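Side-chain contacts in Moesin/ezrin/radixin homolog 2 (Drosophila melanogaster, PDB 7EDR), which probably links membrane proteins to the cortical cytoskeleton and takes part in growth-control signalling through its FERM domain: residues 8-12 / 13-17; 23-26 / 27-30; 284-287 / 288-292. One frame throughout, in Å; residues are numbered along the deposited sequence.

In the fold
All three contacts are local, each made within one run of chain, yet their chemistry differs. Contact 1 is a surface hairpin turn between strands 5-10 and 15-20, held by a threonine hydroxyl in the turn and a carboxylate on one face of the sheet. Contact 2, partly buried, opens the helix 26-37 that follows this hairpin, with a serine and an aspartate capping each other's backbone. The two meet where Val9 packs on Leu29, CG2 to CD2 3.7 Å, within the ubiquitin-like lobe. Contact 3, also partly buried, lies inside helix 277-297 of the PH-like lobe, its nearest atoms about 12 Å from contact 2; there an asparagine side chain bonds a carbonyl of its own helix.

Contact 1 of 3, residues 8-12 / 13-17; sequences RVSTF and DSELE
Thr11 OG1 accepts two backbone N-H groups at the tight end of this hairpin, Ser14 N at 2.9 Å and Asp13 N at 3.0 Å. Its chi1 of 74° sets OG1 between its own N and carbonyl carbon, facing into the turn. One pair further from the turn, beyond Ser10 and Glu15, Val9 and Leu16 form the hydrogen-bonded pair, N to O in both directions, and the bond from Leu16 N to Val9 O is 2.7 Å long.

The more solvent-exposed side is the face carrying Arg8, Ser10, Glu15 and Glu17. Glu15, an exposed residue, bends at chi2 (-72°) and brings its carboxylate back over Ser10. OE2 takes two donors: Ser10 OG at 2.6 Å, on its syn side but 33° out of the carboxylate plane, and Arg8 NH1 at 3.2 Å. The arginine meets it edge-on, with OE2 in the guanidinium plane, and this salt bridge would probably favour the charged carboxylate.

On the sheet's other face Val9 packs against Leu29 and Val33, and Leu16 against Ile37, all of helix 26-37. Strand 78-85 pairs with strand 5-10 along its other edge, while Phe12 at the turn leans on Leu107 of helix 99-114.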
loop_
_atom_site.group_PDB
_atom_site.type_symbol
_atom_site.label_atom_id
_atom_site.label_comp_id
_atom_site.label_asym_id
_atom_site.label_seq_id
_atom_site.Cartn_x
_atom_site.Cartn_y
_atom_site.Cartn_z
ATOM N N ARG C 8 8.604 -35.819 14.103
ATOM C CA ARG C 8 9.731 -35.371 13.300
ATOM C C ARG C 8 9.213 -34.633 12.065
ATOM O O ARG C 8 8.351 -35.150 11.350
ATOM C CB ARG C 8 10.623 -36.543 12.898
ATOM C CG ARG C 8 11.689 -36.169 11.880
ATOM C CD ARG C 8 12.734 -37.265 11.769
ATOM N NE ARG C 8 12.099 -38.506 11.340
ATOM C CZ ARG C 8 11.956 -38.882 10.072
ATOM N NH1 ARG C 8 12.414 -38.109 9.079
ATOM N NH2 ARG C 8 11.345 -40.038 9.805
ATOM N N VAL C 9 9.726 -33.423 11.829
ATOM C CA VAL C 9 9.357 -32.599 10.682
ATOM C C VAL C 9 10.607 -32.389 9.832
ATOM O O VAL C 9 11.657 -32.020 10.364
ATOM C CB VAL C 9 8.760 -31.242 11.120
ATOM C CG1 VAL C 9 8.584 -30.319 9.925
ATOM C CG2 VAL C 9 7.417 -31.428 11.850
ATOM N N SER C 10 10.492 -32.612 8.517
ATOM C CA SER C 10 11.592 -32.383 7.577
ATOM C C SER C 10 11.296 -31.165 6.711
ATOM O O SER C 10 10.468 -31.231 5.800
ATOM C CB SER C 10 11.822 -33.600 6.681
ATOM O OG SER C 10 11.925 -34.770 7.459
ATOM N N THR C 11 11.982 -30.066 6.978
ATOM C CA THR C 11 12.049 -29.016 5.974
ATOM C C THR C 11 13.045 -29.433 4.904
ATOM O O THR C 11 13.739 -30.442 5.033
ATOM C CB THR C 11 12.462 -27.685 6.599
ATOM O OG1 THR C 11 13.861 -27.720 6.910
ATOM C CG2 THR C 11 11.679 -27.452 7.887
ATOM N N PHE C 12 13.129 -28.654 3.830
ATOM C CA PHE C 12 14.170 -29.000 2.873
ATOM C C PHE C 12 15.565 -28.732 3.409
ATOM O O PHE C 12 16.537 -29.145 2.766
ATOM C CB PHE C 12 13.971 -28.275 1.545
ATOM C CG PHE C 12 13.162 -29.076 0.554
ATOM C CD1 PHE C 12 13.779 -29.913 -0.352
ATOM C CD2 PHE C 12 11.788 -29.010 0.554
ATOM C CE1 PHE C 12 13.039 -30.666 -1.244
ATOM C CE2 PHE C 12 11.047 -29.750 -0.333
ATOM C CZ PHE C 12 11.671 -30.584 -1.234
ATOM N N ASP C 13 15.700 -28.092 4.575
ATOM C CA ASP C 13 17.030 -27.808 5.109
ATOM C C ASP C 13 17.423 -28.646 6.316
ATOM O O ASP C 13 18.596 -28.978 6.465
ATOM C CB ASP C 13 17.162 -26.329 5.452
ATOM C CG ASP C 13 18.446 -25.742 4.919
ATOM O OD1 ASP C 13 19.375 -26.511 4.549
ATOM O OD2 ASP C 13 18.514 -24.489 4.841
ATOM N N SER C 14 16.492 -29.016 7.177
ATOM C CA SER C 14 16.868 -29.798 8.343
ATOM C C SER C 14 15.708 -30.683 8.791
ATOM O O SER C 14 14.588 -30.596 8.278
ATOM C CB SER C 14 17.326 -28.894 9.497
ATOM O OG SER C 14 16.396 -27.858 9.754
ATOM N N GLU C 15 16.008 -31.560 9.753
ATOM C CA GLU C 15 15.025 -32.387 10.444
ATOM C C GLU C 15 14.799 -31.804 11.834
ATOM O O GLU C 15 15.751 -31.610 12.595
ATOM C CB GLU C 15 15.493 -33.837 10.559
ATOM C CG GLU C 15 16.084 -34.427 9.303
ATOM C CD GLU C 15 15.037 -34.699 8.240
ATOM O OE1 GLU C 15 15.113 -34.061 7.159
ATOM O OE2 GLU C 15 14.137 -35.537 8.492
ATOM N N LEU C 16 13.553 -31.525 12.158
ATOM C CA LEU C 16 13.184 -31.022 13.466
ATOM C C LEU C 16 12.499 -32.144 14.234
ATOM O O LEU C 16 11.679 -32.878 13.669
ATOM C CB LEU C 16 12.264 -29.805 13.331
ATOM C CG LEU C 16 12.818 -28.749 12.370
ATOM C CD1 LEU C 16 11.818 -27.620 12.090
ATOM C CD2 LEU C 16 14.121 -28.184 12.939
ATOM N N GLU C 17 12.849 -32.296 15.510
ATOM C CA GLU C 17 12.232 -33.307 16.363
ATOM C C GLU C 17 11.639 -32.628 17.589
ATOM O O GLU C 17 12.341 -31.912 18.314
ATOM C CB GLU C 17 13.233 -34.397 16.758
ATOM C CG GLU C 17 13.805 -35.170 15.559
ATOM C CD GLU C 17 14.450 -36.501 15.946
ATOM O OE1 GLU C 17 13.728 -37.375 16.482
ATOM O OE2 GLU C 17 15.670 -36.676 15.709
#

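Contact 2 of 3, residues 23-26 / 27-30; sequences RASG and QDLF
Ser25 and Asp28 exchange bonds in a capping box, with Ser25 at the N-cap of the helix. Asp28 can be followed outward from its backbone. Its CB passes 3.2 Å from Ser25 O, the carbonyl that also accepts Leu29 N as the first turn closes. The chi1 of -66° sends CG back beside the residue's own N, toward the start of the helix, and there CG comes 3.1 Å from Ser25 OG. At the tip the two oxygens part. OD1 gets no nearer to the serine hydroxyl than 3.6 Å, whereas OD2 receives the N-H of Ser25 at 2.9 Å in a nearly straight bond, 172° at the hydrogen. That donor arrives on the anti side of OD2 and 33° out of the carboxylate plane. CB of Ala24 lies 4.1 Å from the same oxygen, flanking it with a methyl group.

The serine answers from its own side chain: OG accepts Asp28 N at 3.3 Å. Thus each residue offers a side-chain acceptor to the other's backbone N-H, at the point where the helix has no preceding turn to supply carbonyls. The negative carboxylate at the N-terminal end of the helix is probably also steadied by the helix dipole. Gly26 O continues the regular pattern, taking Phe30 N.

Gln27 points its amide elsewhere: NE2 bonds Asp31 one turn on, and OE1 bonds a polar side chain of another protein chain. Below the cap, Leu29 enters the core of the ubiquitin-like lobe, touching Val7 of strand 5-10, Phe81 of strand 78-85 and Leu47 of strand 45-50, while Phe30 lies on Leu47 and Phe83.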
loop_
_atom_site.group_PDB
_atom_site.type_symbol
_atom_site.label_atom_id
_atom_site.label_comp_id
_atom_site.label_asym_id
_atom_site.label_seq_id
_atom_site.Cartn_x
_atom_site.Cartn_y
_atom_site.Cartn_z
ATOM N N ARG C 23 -2.847 -34.268 23.081
ATOM C CA ARG C 23 -3.950 -33.713 22.301
ATOM C C ARG C 23 -3.559 -32.412 21.598
ATOM O O ARG C 23 -4.404 -31.545 21.363
ATOM C CB ARG C 23 -5.171 -33.474 23.191
ATOM C CG ARG C 23 -5.861 -34.725 23.725
ATOM C CD ARG C 23 -6.623 -34.401 25.015
ATOM N NE ARG C 23 -5.731 -34.436 26.170
ATOM C CZ ARG C 23 -5.861 -35.278 27.189
ATOM N NH1 ARG C 23 -6.871 -36.142 27.213
ATOM N NH2 ARG C 23 -4.985 -35.247 28.188
ATOM N N ALA C 24 -2.281 -32.254 21.273
ATOM C CA ALA C 24 -1.847 -31.078 20.535
ATOM C C ALA C 24 -2.556 -31.024 19.187
ATOM O O ALA C 24 -2.908 -32.057 18.603
ATOM C CB ALA C 24 -0.329 -31.101 20.347
ATOM N N SER C 25 -2.778 -29.809 18.698
ATOM C CA SER C 25 -3.454 -29.595 17.425
ATOM C C SER C 25 -2.454 -29.353 16.300
ATOM O O SER C 25 -1.260 -29.120 16.520
ATOM C CB SER C 25 -4.395 -28.406 17.506
ATOM O OG SER C 25 -3.621 -27.226 17.525
ATOM N N GLY C 26 -2.975 -29.403 15.071
ATOM C CA GLY C 26 -2.150 -29.103 13.907
ATOM C C GLY C 26 -1.597 -27.688 13.931
ATOM O O GLY C 26 -0.428 -27.462 13.588
ATOM N N GLN C 27 -2.420 -26.717 14.348
ATOM C CA GLN C 27 -1.928 -25.352 14.468
ATOM C C GLN C 27 -0.741 -25.281 15.410
ATOM O O GLN C 27 0.172 -24.464 15.211
ATOM C CB GLN C 27 -3.022 -24.411 14.968
ATOM C CG GLN C 27 -2.634 -22.940 14.784
ATOM C CD GLN C 27 -2.535 -22.566 13.315
ATOM O OE1 GLN C 27 -3.476 -22.788 12.543
ATOM N NE2 GLN C 27 -1.385 -22.029 12.910
ATOM N N ASP C 28 -0.754 -26.118 16.459
ATOM C CA ASP C 28 0.315 -26.113 17.454
ATOM C C ASP C 28 1.631 -26.562 16.838
ATOM O O ASP C 28 2.669 -25.917 17.026
ATOM C CB ASP C 28 -0.049 -27.022 18.631
ATOM C CG ASP C 28 -1.228 -26.525 19.437
ATOM O OD1 ASP C 28 -1.417 -25.293 19.552
ATOM O OD2 ASP C 28 -1.948 -27.391 19.990
ATOM N N LEU C 29 1.606 -27.681 16.114
ATOM C CA LEU C 29 2.804 -28.131 15.415
ATOM C C LEU C 29 3.246 -27.082 14.409
ATOM O O LEU C 29 4.405 -26.657 14.411
ATOM C CB LEU C 29 2.537 -29.473 14.725
ATOM C CG LEU C 29 3.646 -30.508 14.519
ATOM C CD1 LEU C 29 3.286 -31.443 13.390
ATOM C CD2 LEU C 29 4.995 -29.896 14.252
ATOM N N PHE C 30 2.310 -26.626 13.568
ATOM C CA PHE C 30 2.600 -25.629 12.541
ATOM C C PHE C 30 3.259 -24.378 13.125
ATOM O O PHE C 30 4.266 -23.899 12.595
ATOM C CB PHE C 30 1.309 -25.274 11.794
ATOM C CG PHE C 30 1.532 -24.530 10.488
ATOM C CD1 PHE C 30 2.096 -25.167 9.387
ATOM C CD2 PHE C 30 1.157 -23.204 10.357
ATOM C CE1 PHE C 30 2.296 -24.491 8.190
ATOM C CE2 PHE C 30 1.355 -22.532 9.161
ATOM C CZ PHE C 30 1.929 -23.188 8.076
#

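Contact 3 of 3, residues 284-287 / 288-292; sequences LDLC and KGNHD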
loop_
_atom_site.group_PDB
_atom_site.type_symbol
_atom_site.label_atom_id
_atom_site.label_comp_id
_atom_site.label_asym_id
_atom_site.label_seq_id
_atom_site.Cartn_x
_atom_site.Cartn_y
_atom_site.Cartn_z
ATOM N N LEU C 284 -10.182 -29.588 -3.872
ATOM C CA LEU C 284 -10.988 -28.545 -3.254
ATOM C C LEU C 284 -10.143 -27.658 -2.358
ATOM O O LEU C 284 -10.252 -26.425 -2.421
ATOM C CB LEU C 284 -12.122 -29.174 -2.454
ATOM C CG LEU C 284 -13.088 -28.153 -1.860
ATOM C CD1 LEU C 284 -13.789 -27.382 -2.981
ATOM C CD2 LEU C 284 -14.090 -28.845 -0.927
ATOM N N ASP C 285 -9.281 -28.269 -1.529
ATOM C CA ASP C 285 -8.384 -27.486 -0.678
ATOM C C ASP C 285 -7.412 -26.643 -1.503
ATOM O O ASP C 285 -7.166 -25.474 -1.183
ATOM C CB ASP C 285 -7.609 -28.395 0.279
ATOM C CG ASP C 285 -8.513 -29.087 1.302
ATOM O OD1 ASP C 285 -9.695 -28.679 1.437
ATOM O OD2 ASP C 285 -8.041 -30.042 1.975
ATOM N N LEU C 286 -6.850 -27.217 -2.561
ATOM C CA LEU C 286 -5.919 -26.478 -3.405
ATOM C C LEU C 286 -6.594 -25.268 -4.063
ATOM O O LEU C 286 -5.979 -24.194 -4.179
ATOM C CB LEU C 286 -5.334 -27.420 -4.459
ATOM C CG LEU C 286 -3.894 -27.954 -4.377
ATOM C CD1 LEU C 286 -3.076 -27.368 -3.246
ATOM C CD2 LEU C 286 -3.854 -29.471 -4.361
ATOM N N CYS C 287 -7.861 -25.424 -4.488
ATOM C CA CYS C 287 -8.609 -24.336 -5.129
ATOM C C CYS C 287 -8.913 -23.217 -4.142
ATOM O O CYS C 287 -8.779 -22.028 -4.467
ATOM C CB CYS C 287 -9.921 -24.862 -5.710
ATOM S SG CYS C 287 -9.819 -25.876 -7.225
ATOM N N LYS C 288 -9.372 -23.583 -2.945
ATOM C CA LYS C 288 -9.720 -22.580 -1.950
ATOM C C LYS C 288 -8.479 -21.828 -1.492
ATOM O O LYS C 288 -8.474 -20.591 -1.450
ATOM C CB LYS C 288 -10.435 -23.248 -0.771
ATOM C CG LYS C 288 -10.816 -22.311 0.371
ATOM C CD LYS C 288 -11.743 -21.184 -0.095
ATOM C CE LYS C 288 -11.975 -20.189 1.043
ATOM N NZ LYS C 288 -13.275 -19.468 0.912
ATOM N N GLY C 289 -7.416 -22.563 -1.150
ATOM C CA GLY C 289 -6.173 -21.918 -0.752
ATOM C C GLY C 289 -5.620 -20.993 -1.819
ATOM O O GLY C 289 -5.273 -19.839 -1.535
ATOM N N ASN C 290 -5.551 -21.478 -3.071
ATOM C CA ASN C 290 -4.995 -20.660 -4.145
ATOM C C ASN C 290 -5.867 -19.442 -4.416
ATOM O O ASN C 290 -5.347 -18.349 -4.672
ATOM C CB ASN C 290 -4.814 -21.492 -5.417
ATOM C CG ASN C 290 -3.454 -22.188 -5.470
ATOM O OD1 ASN C 290 -2.408 -21.540 -5.631
ATOM N ND2 ASN C 290 -3.465 -23.511 -5.341
ATOM N N HIS C 291 -7.193 -19.603 -4.334
ATOM C CA HIS C 291 -8.085 -18.458 -4.492
ATOM C C HIS C 291 -7.915 -17.444 -3.361
ATOM O O HIS C 291 -7.879 -16.229 -3.620
ATOM C CB HIS C 291 -9.534 -18.916 -4.573
ATOM C CG HIS C 291 -10.488 -17.783 -4.741
ATOM N ND1 HIS C 291 -10.922 -17.014 -3.684
ATOM C CD2 HIS C 291 -11.044 -17.248 -5.854
ATOM C CE1 HIS C 291 -11.720 -16.066 -4.136
ATOM N NE2 HIS C 291 -11.812 -16.186 -5.451
ATOM N N ASP C 292 -7.806 -17.922 -2.105
ATOM C CA ASP C 292 -7.531 -17.030 -0.980
ATOM C C ASP C 292 -6.313 -16.158 -1.247
ATOM O O ASP C 292 -6.350 -14.940 -1.039
ATOM C CB ASP C 292 -7.288 -17.815 0.313
ATOM C CG ASP C 292 -8.556 -18.412 0.917
ATOM O OD1 ASP C 292 -9.678 -17.923 0.646
ATOM O OD2 ASP C 292 -8.411 -19.384 1.699
#
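With chi1 at -88° and chi2 at -70°, the Asn290 side chain folds back along its helix, and its amide nitrogen comes to rest by the carbonyl of Leu286 one turn earlier. ND2 donates to Leu286 O at 2.9 Å. The bond is somewhat bent, 148° at the hydrogen, and the donor stands above the carbonyl plane instead of on a lone pair. The same oxygen also accepts the usual helical bond from Asn290 N at 3.0 Å, and this second donor comes from the opposite face of the carbonyl. One oxygen is therefore gripped twice by one residue, which gives one N-H of the buried amide a partner and limits its rotation.

Lys288 runs the other way. Its CG is anti to the backbone N, and the chain bends at chi2 before NZ reaches a long ion pair with Asp292 OD1, 3.9 Å away. Asp292 OD2 has a further partner, a polar side chain of another protein chain.

Leu286 packs on Phe209 and Val223, and Asn290 lies against Val223 and Trp245, as does Cys287 against Trp245. Backbone bonds four residues apart mark a regular alpha helix. This one, 277-297, is the C-terminal helix packed against the beta strands that characterises the PH-like lobe of FERM domains.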